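Local coordinates for protein alpha-14 giardin (Giardia lamblia, PDB 3CHJ) that binds calcium as a member of the annexin family and may link the phospholipid bilayer to the underlying axoneme as a calcium-regulated structural element, at residues 179-184 / 222-227. Sequence-based numbering, arbitrary orientation.
With CA (calcium ion), chain B.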
# COMPACT_ATOMS: atom_id res chain seq x y z
N LYS A 179 -23.29 10.66 -16.30
CA LYS A 179 -22.50 9.59 -16.92
C LYS A 179 -21.17 10.13 -17.43
O LYS A 179 -21.13 11.08 -18.22
CB LYS A 179 -23.29 8.94 -18.06
CG LYS A 179 -22.66 7.68 -18.62
CD LYS A 179 -23.41 7.21 -19.86
CE LYS A 179 -24.74 6.57 -19.48
NZ LYS A 179 -25.52 6.12 -20.68
N GLY A 180 -20.08 9.55 -16.95
CA GLY A 180 -18.73 9.97 -17.34
C GLY A 180 -18.26 11.19 -16.56
O GLY A 180 -19.07 11.94 -16.01
N VAL A 181 -16.94 11.40 -16.51
CA VAL A 181 -16.38 12.57 -15.85
C VAL A 181 -16.45 13.75 -16.82
O VAL A 181 -15.72 13.77 -17.82
CB VAL A 181 -14.91 12.34 -15.41
CG1 VAL A 181 -14.34 13.58 -14.75
CG2 VAL A 181 -14.80 11.12 -14.47
N LYS A 182 -17.33 14.69 -16.53
CA LYS A 182 -17.45 15.92 -17.32
C LYS A 182 -16.30 16.88 -17.01
O LYS A 182 -15.67 16.79 -15.96
CB LYS A 182 -18.81 16.59 -17.09
CG LYS A 182 -20.01 15.65 -17.27
CD LYS A 182 -20.06 15.03 -18.65
CE LYS A 182 -21.36 14.29 -18.87
NZ LYS A 182 -21.36 13.61 -20.20
N LYS A 183 -16.04 17.80 -17.93
CA LYS A 183 -14.93 18.74 -17.79
C LYS A 183 -14.96 19.53 -16.48
O LYS A 183 -13.91 19.77 -15.87
CB LYS A 183 -14.85 19.68 -19.01
CG LYS A 183 -16.17 20.36 -19.36
CD LYS A 183 -15.98 21.48 -20.39
CE LYS A 183 -17.24 22.33 -20.48
NZ LYS A 183 -17.70 22.78 -19.14
N ASP A 184 -16.16 19.92 -16.05
CA ASP A 184 -16.36 20.73 -14.85
C ASP A 184 -16.26 19.88 -13.58
O ASP A 184 -16.21 20.42 -12.47
CB ASP A 184 -17.73 21.43 -14.90
CG ASP A 184 -18.89 20.44 -14.85
OD1 ASP A 184 -19.00 19.61 -15.78
OD2 ASP A 184 -19.71 20.49 -13.90
N GLU A 222 -17.89 4.01 -7.97
CA GLU A 222 -18.04 2.86 -8.85
C GLU A 222 -18.85 3.25 -10.09
O GLU A 222 -18.49 2.87 -11.19
CB GLU A 222 -18.70 1.69 -8.11
CG GLU A 222 -17.81 1.09 -7.01
CD GLU A 222 -18.54 0.58 -5.76
OE1 GLU A 222 -19.67 0.02 -5.87
OE2 GLU A 222 -17.97 0.74 -4.65
N ASP A 223 -19.91 4.05 -9.90
CA ASP A 223 -20.73 4.51 -11.03
C ASP A 223 -19.88 5.32 -12.00
O ASP A 223 -19.97 5.14 -13.22
CB ASP A 223 -21.89 5.39 -10.55
CG ASP A 223 -22.95 4.63 -9.80
OD1 ASP A 223 -22.94 3.38 -9.81
OD2 ASP A 223 -23.81 5.29 -9.19
N GLU A 224 -19.04 6.19 -11.45
CA GLU A 224 -18.35 7.23 -12.24
C GLU A 224 -17.16 6.74 -13.05
O GLU A 224 -16.90 7.24 -14.15
CB GLU A 224 -17.91 8.38 -11.33
CG GLU A 224 -17.23 9.56 -12.05
CD GLU A 224 -18.20 10.52 -12.76
OE1 GLU A 224 -19.21 10.06 -13.35
OE2 GLU A 224 -17.95 11.73 -12.75
N PHE A 225 -16.42 5.80 -12.48
CA PHE A 225 -15.12 5.43 -13.01
C PHE A 225 -15.08 3.99 -13.44
O PHE A 225 -15.88 3.18 -13.00
CB PHE A 225 -14.06 5.66 -11.95
CG PHE A 225 -13.89 7.10 -11.52
CD1 PHE A 225 -13.27 8.01 -12.37
CD2 PHE A 225 -14.35 7.54 -10.28
CE1 PHE A 225 -13.10 9.37 -11.98
CE2 PHE A 225 -14.19 8.89 -9.89
CZ PHE A 225 -13.56 9.80 -10.76
N GLN A 226 -14.11 3.69 -14.30
CA GLN A 226 -13.81 2.32 -14.69
C GLN A 226 -12.30 2.08 -14.72
O GLN A 226 -11.51 3.03 -14.62
CB GLN A 226 -14.44 1.98 -16.06
CG GLN A 226 -13.74 2.67 -17.22
CD GLN A 226 -14.40 2.31 -18.53
OE1 GLN A 226 -15.53 2.75 -18.80
NE2 GLN A 226 -13.74 1.48 -19.32
N GLY A 227 -11.89 0.83 -14.87
CA GLY A 227 -10.47 0.53 -15.01
C GLY A 227 -9.65 1.01 -13.83
O GLY A 227 -10.12 0.99 -12.68
CA CA B . -20.07 12.35 -13.85
O HOH W 1 -19.62 7.04 -15.69
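Gly180 and Glu224 meet through a calcium ion, and no direct hydrogen bond joins their two segments. The carbonyl oxygen of Gly180 reaches the metal at 2.4 Å, while Glu224 grips it with both carboxylate oxygens, OE1 and OE2 each 2.5 Å from the ion. Gly180 O and Glu224 OE1 can sit just 3.3 Å apart as adjacent ligands of one calcium, whose charge should offset their repulsion. Glu224 gets there from the last turn of helix 217-224 by extending CG anti to its own nitrogen (chi1 -178°) and then bending at chi2 (79°). Trp189 NE1 hydrogen-bonds OE2 from the second shell, which should help hold the carboxylate.

One water accepts from Gly180 N at 2.8 Å and donates to the carbonyl oxygens of Asp223 and Glu224, tying the loop to the helix end. Next to the metal, Val181 turns its CG2 methyl to the Phe225 ring, 3.5 Å from CE1, and also lies close to the Glu224 carboxylate. Glu224 CG stands over the centre of that ring; the chain thus has its aliphatic part against Phe225 and its oxygens at the ion. Carbonyls from the end of helix 162-177 (Ala175) and the loop after it (Thr178, Gly180), completed by a bidentate acidic side chain from a later helix, follow the pattern of an annexin type II site, here with Glu185 OE1 as a further ligand.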